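Local atomic coordinates of VP4 CORE protein (Bluetongue virus, PDB entry 2JHP), a protein that caps viral messenger RNA as a multifunctional enzyme and is one of five proteins that form the inner capsid of the virus. Residues W57-Q61 / A594-I598; R63-I68 / L489-P493; P157-M161 / T321-P325; A329-E335 / V370-R376. One frame throughout, in Å; residues are numbered along the deposited sequence.

Contact 1 of 4, residues W57-Q61 / A594-I598; sequences WTIRQ and AAEVI
Glu596 sends its carboxylate into the first turn of helix 59-64, between the side chains of Thr58 and Arg60. Glu596 OE2 lies along the aliphatic part of Arg60, 3.4 Å from Arg60 CD, and makes a salt bridge to Arg60 NH1 at 3.5 Å. The guanidinium and carboxylate planes stand 41° apart, so the two groups do not meet flat. Arg60 NH2 turns instead to Asp514, a stronger partner that also receives the backbone N-H of Glu596. Glu596 OE1 lies 3.1 Å from Thr58 OG1, the N-cap residue; a bond there would be weak, and Gln61 OE1 is an alternative acceptor. Gln61 completes a capping box: its backbone N-H makes a weak bond to Thr58 OG1, while its own OE1 accepts from Thr58 N. With CG beside the backbone N (chi1 -80°) and the chain extended, Gln61 holds its amide across the start of the helix, where Gln61 NE2 bonds to Val597 O at 3.0 Å. That bond is nearly straight (169°) and lies in the amide plane. Both ends of the Gln61 amide are thus used, which fixes its flip; polar links fasten loop 594-598 to the helix start, Glu596 and Asp514 probably offsetting the charge of Arg60 together.

Contact 2 of 4, residues R63-I68 / L489-P493; sequences RGHGFI and LTYDP
Arg63, in the last turn of helix 59-64, slides past Tyr491 in the opposite direction and reaches into the loop 489-493. Its CB starts 3.7 Å from Tyr491 OH, and CG stays close to the same hydroxyl. The chain then bends at chi2 (-64°), which brings Arg63 CD to 3.8 Å from both Tyr491 CE2 and Pro493 CG. Arg63 NE comes to 3.4 Å from Tyr491 CE2; the guanidinium is inclined 62° to the ring, so this is no flat stack. Tyr491 O lies over one face of the guanidinium, off its centre and nearest NH1. NH1 turns to Asp86 in a salt bridge and also lies beside Phe67 O. Arg63 NH2 donates to Leu489 O at 3.1 Å, on a lone pair of the carbonyl, though the bond is bent to 143°. Helix 59-64 joins strands 48-51 and 67-71 of a five-stranded parallel sheet, a beta-alpha-beta crossover that passes strand 7-10. Its end is a Schellman motif, with Gly66 at positive phi before the chain enters the strand. Against this turn lies Pro493, the first residue of helix 493-496, with CB 3.7 Å from Gly66 CA and CD equally near Ile68 CG1. Ile68 CD1 touches OD1 of Asp492, the N-cap of that short helix; OD2 of Asp492 pairs with Arg110. Two residues beyond Pro493, Trp495 lines the pocket of a bound guanine.

Contact 3 of 4, residues P157-M161 / T321-P325; sequences PPLYM and TYLFP
Leu159 sets its two methyl branches against two aromatic rings of strand 322-324: CD1 lies over a face of Tyr322, 3.9 Å from CE2, and CD2 comes to the edge of Phe324, 3.6 Å from CD2 of that ring. The strand is an outer one in a seven-stranded mixed sheet of order 3-2-1-4-5-7-6, the topology of the Rossmann-like methyltransferase fold, consistent with the S-adenosyl-L-homocysteine bound in this part of the chain. The loop 157-161, which follows strand 149-152 of a second such sheet, runs roughly antiparallel along it and so joins the two sheets. Beyond Leu159, Met161 lies alongside Tyr322, its CG at the ring edge and its SD 5.3 Å from the centroid, a Met-aromatic contact made edge-on. Pro158 CB touches CD and CG of Pro325 farther along. Tyr160 and Leu323 lie side by side, pointing the same way; with CG anti to its backbone N (chi1 -174°), Tyr160 brings CD2 to 3.9 Å from Leu323 CD1, while its hydroxyl accepts the N-H of Val362. Tyr322 OH bonds to His353. A classic beta bulge at Thr321 and Tyr322, opposite Phe339, marks the strand's start. At the backbone edge Leu323 N donates to Tyr160 O at 3.2 Å, and Leu323 O receives a CA-H...O contact from Leu159 CA at 3.5 Å.

Contact 4 of 4, residues A329-E335 / V370-R376; sequences ADADMYE and VELYHGR
The His374 ring is sandwiched between Ala329 CB over one face, 4.0 Å from its centroid, and the CA of Val370 over the opposite face. Its rim turns to backbone carbonyls of the other segment: CE1 meets Glu335 O in the ring plane at 3.1 Å, and ND1 makes a weak bond to Asp330 O. Glu335 O is also held by Gln326. Here the loop between strands 322-324 and 335-341 wraps the C-terminal end of helix 363-373, with a type I turn at 330-333 followed by an inverse gamma turn centred on Tyr334. CG of Tyr334 lies anti to its carbonyl carbon (chi1 -76°), which swings the ring back over the helix, at about a right angle to Val370. Val370 CG1 sits over the ring face in a CH-pi contact, 4.0 Å from the centroid, and its CG2 touches Tyr334 CD2. At the far end Tyr334 OH donates to Glu371 OE2 at 3.3 Å, on the anti side of a carboxylate turned 85° from the ring. Past the helix, Gly375 N donates to Ala329 O at 2.8 Å, and a water accepts from both Ala331 N and Arg376 N.

Contacts 1 and 2 hold the two ends of helix 59-64 and touch through Ile598 CG2 and His65 NE2, 3.2 Å apart. Contacts 3 and 4 lie on the opposite side of the chain's centre; the centres of contacts 2 and 3 are about 45 Å apart. This second pair anchors neighbouring parts of one sheet and helix 363-373, with Tyr373 packing on Pro158 and Pro325. Contacts 2 and 3 are buried, contacts 1 and 4 only partly. The chemistry differs accordingly: an arginine laid against a loop and bonded to its backbone in contact 2, branched and aromatic packing in contact 3, charge and amide bonds in contact 1, and in contact 4 a covered histidine beside exposed, water-bridged backbone.

Contact 1 of 4, residues W57-Q61 / A594-I598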
loop_
_atom_site.group_PDB
_atom_site.type_symbol
_atom_site.label_atom_id
_atom_site.label_comp_id
_atom_site.label_asym_id
_atom_site.label_seq_id
_atom_site.Cartn_x
_atom_site.Cartn_y
_atom_site.Cartn_z
ATOM N N TRP A 57 -15.729 8.877 26.330
ATOM C CA TRP A 57 -14.408 8.982 25.700
ATOM C C TRP A 57 -14.490 9.239 24.189
ATOM O O TRP A 57 -15.364 8.691 23.503
ATOM C CB TRP A 57 -13.576 7.730 25.992
ATOM C CG TRP A 57 -13.464 7.415 27.470
ATOM C CD1 TRP A 57 -13.925 6.299 28.109
ATOM C CD2 TRP A 57 -12.865 8.236 28.483
ATOM N NE1 TRP A 57 -13.639 6.368 29.452
ATOM C CE2 TRP A 57 -12.993 7.549 29.709
ATOM C CE3 TRP A 57 -12.229 9.488 28.472
ATOM C CZ2 TRP A 57 -12.511 8.068 30.915
ATOM C CZ3 TRP A 57 -11.748 10.002 29.668
ATOM C CH2 TRP A 57 -11.894 9.294 30.874
ATOM N N THR A 58 -13.590 10.084 23.683
ATOM C CA THR A 58 -13.535 10.375 22.246
ATOM C C THR A 58 -12.841 9.246 21.473
ATOM O O THR A 58 -12.030 8.490 22.026
ATOM C CB THR A 58 -12.819 11.706 21.921
ATOM O OG1 THR A 58 -11.425 11.584 22.215
ATOM C CG2 THR A 58 -13.427 12.895 22.696
ATOM N N ILE A 59 -13.170 9.145 20.192
ATOM C CA ILE A 59 -12.598 8.142 19.300
ATOM C C ILE A 59 -11.052 8.105 19.333
ATOM O O ILE A 59 -10.459 7.045 19.557
ATOM C CB ILE A 59 -13.171 8.275 17.846
ATOM C CG1 ILE A 59 -12.426 7.359 16.880
ATOM C CG2 ILE A 59 -13.101 9.700 17.333
ATOM C CD1 ILE A 59 -12.699 5.940 17.093
ATOM N N ARG A 60 -10.426 9.261 19.134
ATOM C CA ARG A 60 -8.975 9.410 19.156
ATOM C C ARG A 60 -8.359 9.042 20.495
ATOM O O ARG A 60 -7.224 8.552 20.537
ATOM C CB ARG A 60 -8.587 10.850 18.824
ATOM C CG ARG A 60 -8.727 11.226 17.355
ATOM C CD ARG A 60 -8.257 12.631 17.164
ATOM N NE ARG A 60 -6.805 12.718 17.083
ATOM C CZ ARG A 60 -6.077 13.677 17.645
ATOM N NH1 ARG A 60 -6.657 14.630 18.365
ATOM N NH2 ARG A 60 -4.761 13.672 17.495
ATOM N N GLN A 61 -9.087 9.312 21.582
ATOM C CA GLN A 61 -8.648 8.911 22.914
ATOM C C GLN A 61 -8.614 7.400 22.975
ATOM O O GLN A 61 -7.589 6.815 23.344
ATOM C CB GLN A 61 -9.542 9.483 24.008
ATOM C CG GLN A 61 -9.228 10.923 24.320
ATOM C CD GLN A 61 -10.041 11.492 25.489
ATOM O OE1 GLN A 61 -11.261 11.293 25.578
ATOM N NE2 GLN A 61 -9.360 12.217 26.380
ATOM N N ALA A 594 -7.467 22.064 18.786
ATOM C CA ALA A 594 -8.332 20.898 18.535
ATOM C C ALA A 594 -7.593 19.602 18.870
ATOM O O ALA A 594 -7.684 18.611 18.149
ATOM C CB ALA A 594 -8.848 20.886 17.077
ATOM N N ALA A 595 -6.860 19.632 19.979
ATOM C CA ALA A 595 -6.036 18.511 20.407
ATOM C C ALA A 595 -6.566 17.916 21.690
ATOM O O ALA A 595 -7.118 18.612 22.521
ATOM C CB ALA A 595 -4.600 18.966 20.612
ATOM N N GLU A 596 -6.383 16.613 21.842
ATOM C CA GLU A 596 -6.726 15.907 23.070
ATOM C C GLU A 596 -5.549 15.095 23.565
ATOM O O GLU A 596 -4.518 15.002 22.897
ATOM C CB GLU A 596 -7.977 15.041 22.896
ATOM C CG GLU A 596 -8.096 14.351 21.550
ATOM C CD GLU A 596 -9.537 14.238 21.092
ATOM O OE1 GLU A 596 -10.446 14.458 21.923
ATOM O OE2 GLU A 596 -9.761 13.926 19.902
ATOM N N VAL A 597 -5.736 14.515 24.745
ATOM C CA VAL A 597 -4.663 13.957 25.553
ATOM C C VAL A 597 -5.195 12.750 26.358
ATOM O O VAL A 597 -6.409 12.513 26.395
ATOM C CB VAL A 597 -4.109 15.083 26.492
ATOM C CG1 VAL A 597 -5.144 15.465 27.559
ATOM C CG2 VAL A 597 -2.763 14.709 27.111
ATOM N N ILE A 598 -4.295 11.978 26.970
ATOM C CA ILE A 598 -4.682 11.021 28.020
ATOM C C ILE A 598 -3.802 11.106 29.280
ATOM O O ILE A 598 -3.435 10.074 29.847
ATOM C CB ILE A 598 -4.675 9.548 27.548
ATOM C CG1 ILE A 598 -4.971 9.415 26.053
ATOM C CG2 ILE A 598 -5.650 8.715 28.405
ATOM C CD1 ILE A 598 -4.337 8.155 25.452
#

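Contact 2 of 4, residues R63-I68 / L489-P493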
loop_
_atom_site.group_PDB
_atom_site.type_symbol
_atom_site.label_atom_id
_atom_site.label_comp_id
_atom_site.label_asym_id
_atom_site.label_seq_id
_atom_site.Cartn_x
_atom_site.Cartn_y
_atom_site.Cartn_z
ATOM N N ARG A 63 -8.611 5.281 20.444
ATOM C CA ARG A 63 -7.623 4.761 19.490
ATOM C C ARG A 63 -6.191 4.842 20.021
ATOM O O ARG A 63 -5.373 3.961 19.751
ATOM C CB ARG A 63 -7.733 5.460 18.140
ATOM C CG ARG A 63 -8.926 5.020 17.302
ATOM C CD ARG A 63 -8.887 3.587 16.889
ATOM N NE ARG A 63 -9.841 3.360 15.815
ATOM C CZ ARG A 63 -10.463 2.205 15.574
ATOM N NH1 ARG A 63 -10.258 1.150 16.351
ATOM N NH2 ARG A 63 -11.314 2.109 14.559
ATOM N N GLY A 64 -5.907 5.891 20.787
ATOM C CA GLY A 64 -4.609 6.052 21.431
ATOM C C GLY A 64 -4.385 4.966 22.460
ATOM O O GLY A 64 -3.243 4.615 22.774
ATOM N N HIS A 65 -5.489 4.434 22.973
ATOM C CA HIS A 65 -5.467 3.299 23.884
ATOM C C HIS A 65 -5.341 1.948 23.181
ATOM O O HIS A 65 -5.091 0.932 23.833
ATOM C CB HIS A 65 -6.722 3.306 24.756
ATOM C CG HIS A 65 -6.611 4.199 25.945
ATOM N ND1 HIS A 65 -5.872 3.860 27.059
ATOM C CD2 HIS A 65 -7.129 5.425 26.191
ATOM C CE1 HIS A 65 -5.943 4.841 27.941
ATOM N NE2 HIS A 65 -6.704 5.799 27.441
ATOM N N GLY A 66 -5.521 1.942 21.863
ATOM C CA GLY A 66 -5.534 0.711 21.088
ATOM C C GLY A 66 -6.880 0.007 20.967
ATOM O O GLY A 66 -6.920 -1.185 20.707
ATOM N N PHE A 67 -7.978 0.740 21.131
ATOM C CA PHE A 67 -9.340 0.184 21.032
ATOM C C PHE A 67 -9.754 -0.284 19.640
ATOM O O PHE A 67 -9.550 0.418 18.638
ATOM C CB PHE A 67 -10.368 1.194 21.519
ATOM C CG PHE A 67 -10.686 1.067 22.958
ATOM C CD1 PHE A 67 -9.730 1.363 23.929
ATOM C CD2 PHE A 67 -11.947 0.661 23.369
ATOM C CE1 PHE A 67 -10.026 1.252 25.288
ATOM C CE2 PHE A 67 -12.252 0.546 24.729
ATOM C CZ PHE A 67 -11.286 0.842 25.685
ATOM N N ILE A 68 -10.331 -1.483 19.602
ATOM C CA ILE A 68 -10.997 -2.019 18.433
ATOM C C ILE A 68 -12.404 -2.357 18.892
ATOM O O ILE A 68 -12.594 -2.999 19.936
ATOM C CB ILE A 68 -10.274 -3.268 17.886
ATOM C CG1 ILE A 68 -8.969 -2.853 17.201
ATOM C CG2 ILE A 68 -11.175 -4.084 16.919
ATOM C CD1 ILE A 68 -8.075 -4.056 16.755
ATOM N N LEU A 489 -12.383 6.055 10.486
ATOM C CA LEU A 489 -11.484 5.054 9.915
ATOM C C LEU A 489 -11.437 3.748 10.714
ATOM O O LEU A 489 -11.112 3.744 11.908
ATOM C CB LEU A 489 -10.060 5.611 9.812
ATOM C CG LEU A 489 -9.024 4.692 9.155
ATOM C CD1 LEU A 489 -9.318 4.516 7.664
ATOM C CD2 LEU A 489 -7.613 5.229 9.357
ATOM N N THR A 490 -11.772 2.652 10.045
ATOM C CA THR A 490 -11.636 1.339 10.628
ATOM C C THR A 490 -10.216 0.863 10.377
ATOM O O THR A 490 -9.787 0.703 9.222
ATOM C CB THR A 490 -12.672 0.365 10.048
ATOM O OG1 THR A 490 -13.963 0.754 10.518
ATOM C CG2 THR A 490 -12.393 -1.084 10.477
ATOM N N TYR A 491 -9.483 0.667 11.467
ATOM C CA TYR A 491 -8.137 0.143 11.395
ATOM C C TYR A 491 -7.744 -0.458 12.742
ATOM O O TYR A 491 -8.446 -0.313 13.737
ATOM C CB TYR A 491 -7.148 1.219 10.946
ATOM C CG TYR A 491 -6.819 2.209 12.018
ATOM C CD1 TYR A 491 -5.566 2.211 12.618
ATOM C CD2 TYR A 491 -7.760 3.133 12.454
ATOM C CE1 TYR A 491 -5.254 3.120 13.613
ATOM C CE2 TYR A 491 -7.464 4.030 13.447
ATOM C CZ TYR A 491 -6.206 4.032 14.023
ATOM O OH TYR A 491 -5.905 4.941 15.017
ATOM N N ASP A 492 -6.603 -1.126 12.749
ATOM C CA ASP A 492 -6.169 -1.891 13.884
ATOM C C ASP A 492 -4.928 -1.219 14.477
ATOM O O ASP A 492 -3.840 -1.262 13.899
ATOM C CB ASP A 492 -5.939 -3.345 13.430
ATOM C CG ASP A 492 -5.246 -4.202 14.463
ATOM O OD1 ASP A 492 -5.000 -3.763 15.611
ATOM O OD2 ASP A 492 -4.931 -5.352 14.098
ATOM N N PRO A 493 -5.111 -0.544 15.622
ATOM C CA PRO A 493 -4.012 0.189 16.263
ATOM C C PRO A 493 -2.758 -0.648 16.579
ATOM O O PRO A 493 -1.635 -0.151 16.418
ATOM C CB PRO A 493 -4.673 0.762 17.522
ATOM C CG PRO A 493 -6.140 0.904 17.114
ATOM C CD PRO A 493 -6.382 -0.363 16.350
#

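Contact 3 of 4, residues P157-M161 / T321-P325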
loop_
_atom_site.group_PDB
_atom_site.type_symbol
_atom_site.label_atom_id
_atom_site.label_comp_id
_atom_site.label_asym_id
_atom_site.label_seq_id
_atom_site.Cartn_x
_atom_site.Cartn_y
_atom_site.Cartn_z
ATOM N N PRO A 157 6.811 -11.417 -14.447
ATOM C CA PRO A 157 6.022 -12.532 -14.997
ATOM C C PRO A 157 6.828 -13.380 -15.954
ATOM O O PRO A 157 7.924 -12.967 -16.356
ATOM C CB PRO A 157 4.919 -11.825 -15.795
ATOM C CG PRO A 157 5.507 -10.486 -16.154
ATOM C CD PRO A 157 6.355 -10.109 -14.974
ATOM N N PRO A 158 6.306 -14.574 -16.306
ATOM C CA PRO A 158 6.774 -15.383 -17.428
ATOM C C PRO A 158 6.767 -14.597 -18.729
ATOM O O PRO A 158 5.736 -14.052 -19.111
ATOM C CB PRO A 158 5.725 -16.490 -17.523
ATOM C CG PRO A 158 5.163 -16.592 -16.165
ATOM C CD PRO A 158 5.228 -15.241 -15.555
ATOM N N LEU A 159 7.911 -14.549 -19.403
ATOM C CA LEU A 159 8.042 -13.834 -20.667
ATOM C C LEU A 159 8.809 -14.670 -21.664
ATOM O O LEU A 159 9.309 -15.745 -21.329
ATOM C CB LEU A 159 8.808 -12.531 -20.465
ATOM C CG LEU A 159 8.410 -11.686 -19.272
ATOM C CD1 LEU A 159 9.498 -10.630 -18.940
ATOM C CD2 LEU A 159 7.046 -11.013 -19.500
ATOM N N TYR A 160 8.897 -14.152 -22.888
ATOM C CA TYR A 160 9.746 -14.702 -23.930
ATOM C C TYR A 160 10.352 -13.602 -24.798
ATOM O O TYR A 160 9.633 -12.748 -25.332
ATOM C CB TYR A 160 8.966 -15.667 -24.820
ATOM C CG TYR A 160 9.842 -16.380 -25.832
ATOM C CD1 TYR A 160 10.359 -17.647 -25.563
ATOM C CD2 TYR A 160 10.153 -15.792 -27.055
ATOM C CE1 TYR A 160 11.159 -18.309 -26.482
ATOM C CE2 TYR A 160 10.952 -16.443 -27.976
ATOM C CZ TYR A 160 11.454 -17.706 -27.685
ATOM O OH TYR A 160 12.255 -18.361 -28.599
ATOM N N MET A 161 11.682 -13.627 -24.907
ATOM C CA MET A 161 12.421 -12.956 -25.983
ATOM C C MET A 161 13.695 -13.755 -26.296
ATOM O O MET A 161 13.734 -14.989 -26.119
ATOM C CB MET A 161 12.779 -11.487 -25.668
ATOM C CG MET A 161 12.109 -10.853 -24.457
ATOM S SD MET A 161 13.266 -10.558 -23.106
ATOM C CE MET A 161 13.791 -8.869 -23.430
ATOM N N THR A 321 8.302 -7.214 -28.379
ATOM C CA THR A 321 9.060 -6.872 -27.182
ATOM C C THR A 321 8.983 -8.074 -26.225
ATOM O O THR A 321 10.008 -8.613 -25.811
ATOM C CB THR A 321 8.535 -5.567 -26.520
ATOM O OG1 THR A 321 8.816 -4.436 -27.362
ATOM C CG2 THR A 321 9.173 -5.348 -25.146
ATOM N N TYR A 322 7.766 -8.497 -25.895
ATOM C CA TYR A 322 7.567 -9.708 -25.101
ATOM C C TYR A 322 6.493 -10.592 -25.717
ATOM O O TYR A 322 5.635 -10.117 -26.453
ATOM C CB TYR A 322 7.148 -9.388 -23.658
ATOM C CG TYR A 322 8.081 -8.510 -22.847
ATOM C CD1 TYR A 322 7.624 -7.326 -22.290
ATOM C CD2 TYR A 322 9.410 -8.879 -22.609
ATOM C CE1 TYR A 322 8.462 -6.522 -21.527
ATOM C CE2 TYR A 322 10.257 -8.079 -21.854
ATOM C CZ TYR A 322 9.777 -6.904 -21.315
ATOM O OH TYR A 322 10.607 -6.109 -20.561
ATOM N N LEU A 323 6.568 -11.883 -25.417
ATOM C CA LEU A 323 5.455 -12.799 -25.621
ATOM C C LEU A 323 5.111 -13.404 -24.265
ATOM O O LEU A 323 5.990 -13.899 -23.550
ATOM C CB LEU A 323 5.806 -13.900 -26.625
ATOM C CG LEU A 323 6.252 -13.510 -28.040
ATOM C CD1 LEU A 323 6.830 -14.727 -28.778
ATOM C CD2 LEU A 323 5.128 -12.884 -28.847
ATOM N N PHE A 324 3.842 -13.340 -23.881
ATOM C CA PHE A 324 3.465 -13.954 -22.616
ATOM C C PHE A 324 2.158 -14.717 -22.606
ATOM O O PHE A 324 1.325 -14.546 -23.495
ATOM C CB PHE A 324 3.529 -12.966 -21.448
ATOM C CG PHE A 324 3.164 -11.561 -21.798
ATOM C CD1 PHE A 324 1.953 -11.268 -22.409
ATOM C CD2 PHE A 324 4.027 -10.519 -21.466
ATOM C CE1 PHE A 324 1.608 -9.951 -22.708
ATOM C CE2 PHE A 324 3.701 -9.194 -21.754
ATOM C CZ PHE A 324 2.487 -8.909 -22.373
ATOM N N PRO A 325 1.989 -15.582 -21.590
ATOM C CA PRO A 325 0.769 -16.370 -21.448
ATOM C C PRO A 325 -0.428 -15.486 -21.117
ATOM O O PRO A 325 -0.260 -14.353 -20.661
ATOM C CB PRO A 325 1.084 -17.313 -20.283
ATOM C CG PRO A 325 2.570 -17.238 -20.091
ATOM C CD PRO A 325 2.954 -15.863 -20.510
#

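Contact 4 of 4, residues A329-E335 / V370-R376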
loop_
_atom_site.group_PDB
_atom_site.type_symbol
_atom_site.label_atom_id
_atom_site.label_comp_id
_atom_site.label_asym_id
_atom_site.label_seq_id
_atom_site.Cartn_x
_atom_site.Cartn_y
_atom_site.Cartn_z
ATOM N N ALA A 329 -7.128 -18.118 -19.928
ATOM C CA ALA A 329 -7.161 -18.901 -21.154
ATOM C C ALA A 329 -7.170 -20.395 -20.838
ATOM O O ALA A 329 -6.658 -20.818 -19.801
ATOM C CB ALA A 329 -5.976 -18.544 -22.047
ATOM N N ASP A 330 -7.756 -21.181 -21.737
ATOM C CA ASP A 330 -7.864 -22.634 -21.566
ATOM C C ASP A 330 -6.514 -23.337 -21.648
ATOM O O ASP A 330 -5.591 -22.852 -22.305
ATOM C CB ASP A 330 -8.837 -23.228 -22.587
ATOM C CG ASP A 330 -10.280 -23.193 -22.105
ATOM O OD1 ASP A 330 -10.652 -22.234 -21.388
ATOM O OD2 ASP A 330 -11.045 -24.131 -22.437
ATOM N N ALA A 331 -6.415 -24.477 -20.965
ATOM C CA ALA A 331 -5.183 -25.272 -20.905
ATOM C C ALA A 331 -4.655 -25.690 -22.280
ATOM O O ALA A 331 -3.446 -25.789 -22.476
ATOM C CB ALA A 331 -5.394 -26.494 -20.027
ATOM N N ASP A 332 -5.571 -25.929 -23.218
ATOM C CA ASP A 332 -5.220 -26.341 -24.582
ATOM C C ASP A 332 -5.083 -25.180 -25.577
ATOM O O ASP A 332 -4.733 -25.396 -26.740
ATOM C CB ASP A 332 -6.206 -27.392 -25.121
ATOM C CG ASP A 332 -7.676 -26.985 -24.989
ATOM O OD1 ASP A 332 -7.997 -25.843 -24.655
ATOM O OD2 ASP A 332 -8.547 -27.834 -25.232
ATOM N N MET A 333 -5.357 -23.965 -25.111
ATOM C CA MET A 333 -5.311 -22.768 -25.944
ATOM C C MET A 333 -3.863 -22.345 -26.243
ATOM O O MET A 333 -3.202 -21.700 -25.420
ATOM C CB MET A 333 -6.102 -21.641 -25.250
ATOM C CG MET A 333 -5.997 -20.235 -25.850
ATOM S SD MET A 333 -6.725 -20.012 -27.481
ATOM C CE MET A 333 -8.288 -20.897 -27.360
ATOM N N TYR A 334 -3.374 -22.711 -27.426
ATOM C CA TYR A 334 -1.993 -22.390 -27.811
ATOM C C TYR A 334 -1.865 -21.042 -28.482
ATOM O O TYR A 334 -1.510 -20.929 -29.658
ATOM C CB TYR A 334 -1.376 -23.498 -28.651
ATOM C CG TYR A 334 -0.990 -24.677 -27.810
ATOM C CD1 TYR A 334 -1.807 -25.801 -27.748
ATOM C CD2 TYR A 334 0.178 -24.657 -27.051
ATOM C CE1 TYR A 334 -1.468 -26.887 -26.967
ATOM C CE2 TYR A 334 0.528 -25.728 -26.261
ATOM C CZ TYR A 334 -0.295 -26.847 -26.229
ATOM O OH TYR A 334 0.048 -27.926 -25.458
ATOM N N GLU A 335 -2.142 -20.024 -27.687
ATOM C CA GLU A 335 -2.152 -18.640 -28.118
ATOM C C GLU A 335 -1.575 -17.793 -26.993
ATOM O O GLU A 335 -1.904 -17.985 -25.815
ATOM C CB GLU A 335 -3.586 -18.228 -28.420
ATOM C CG GLU A 335 -3.764 -16.843 -28.955
ATOM C CD GLU A 335 -5.217 -16.558 -29.267
ATOM O OE1 GLU A 335 -5.725 -17.126 -30.259
ATOM O OE2 GLU A 335 -5.852 -15.774 -28.521
ATOM N N VAL A 370 2.373 -22.177 -22.373
ATOM C CA VAL A 370 0.956 -22.531 -22.336
ATOM C C VAL A 370 0.714 -23.641 -21.310
ATOM O O VAL A 370 -0.101 -23.495 -20.404
ATOM C CB VAL A 370 0.455 -22.983 -23.728
ATOM C CG1 VAL A 370 -0.972 -23.565 -23.647
ATOM C CG2 VAL A 370 0.540 -21.834 -24.737
ATOM N N GLU A 371 1.451 -24.736 -21.442
ATOM C CA GLU A 371 1.298 -25.903 -20.562
ATOM C C GLU A 371 1.590 -25.604 -19.095
ATOM O O GLU A 371 1.041 -26.258 -18.209
ATOM C CB GLU A 371 2.201 -27.035 -21.033
ATOM C CG GLU A 371 1.930 -27.443 -22.461
ATOM C CD GLU A 371 3.121 -28.106 -23.122
ATOM O OE1 GLU A 371 4.048 -28.564 -22.403
ATOM O OE2 GLU A 371 3.122 -28.170 -24.370
ATOM N N LEU A 372 2.457 -24.626 -18.848
ATOM C CA LEU A 372 2.832 -24.261 -17.489
ATOM C C LEU A 372 1.875 -23.258 -16.844
ATOM O O LEU A 372 1.628 -23.340 -15.645
ATOM C CB LEU A 372 4.265 -23.708 -17.434
ATOM C CG LEU A 372 5.468 -24.651 -17.564
ATOM C CD1 LEU A 372 6.766 -23.848 -17.605
ATOM C CD2 LEU A 372 5.508 -25.650 -16.426
ATOM N N TYR A 373 1.334 -22.322 -17.625
ATOM C CA TYR A 373 0.600 -21.194 -17.039
ATOM C C TYR A 373 -0.892 -21.080 -17.373
ATOM O O TYR A 373 -1.652 -20.510 -16.593
ATOM C CB TYR A 373 1.343 -19.872 -17.312
ATOM C CG TYR A 373 2.804 -19.913 -16.914
ATOM C CD1 TYR A 373 3.186 -20.081 -15.578
ATOM C CD2 TYR A 373 3.802 -19.805 -17.871
ATOM C CE1 TYR A 373 4.530 -20.138 -15.212
ATOM C CE2 TYR A 373 5.149 -19.858 -17.515
ATOM C CZ TYR A 373 5.507 -20.024 -16.189
ATOM O OH TYR A 373 6.850 -20.077 -15.863
ATOM N N HIS A 374 -1.314 -21.612 -18.515
ATOM C CA HIS A 374 -2.732 -21.574 -18.898
ATOM C C HIS A 374 -3.625 -22.528 -18.073
ATOM O O HIS A 374 -3.139 -23.428 -17.375
ATOM C CB HIS A 374 -2.893 -21.857 -20.395
ATOM C CG HIS A 374 -2.498 -20.718 -21.283
ATOM N ND1 HIS A 374 -2.980 -20.580 -22.567
ATOM C CD2 HIS A 374 -1.677 -19.662 -21.075
ATOM C CE1 HIS A 374 -2.461 -19.497 -23.117
ATOM N NE2 HIS A 374 -1.665 -18.922 -22.232
ATOM N N GLY A 375 -4.936 -22.319 -18.167
ATOM C CA GLY A 375 -5.909 -23.123 -17.437
ATOM C C GLY A 375 -7.028 -22.255 -16.905
ATOM O O GLY A 375 -6.782 -21.163 -16.388
ATOM N N ARG A 376 -8.261 -22.740 -17.024
ATOM C CA ARG A 376 -9.431 -21.986 -16.575
ATOM C C ARG A 376 -9.429 -21.773 -15.056
ATOM O O ARG A 376 -10.199 -20.970 -14.545
ATOM C CB ARG A 376 -10.735 -22.647 -17.050
ATOM C CG ARG A 376 -11.814 -21.666 -17.525
ATOM C CD ARG A 376 -12.594 -21.038 -16.371
ATOM N NE ARG A 376 -12.977 -19.651 -16.645
ATOM C CZ ARG A 376 -12.195 -18.588 -16.438
ATOM N NH1 ARG A 376 -10.965 -18.729 -15.956
ATOM N NH2 ARG A 376 -12.644 -17.370 -16.720
HETATM O O HOH W 1 -8.777 -25.029 -19.310
#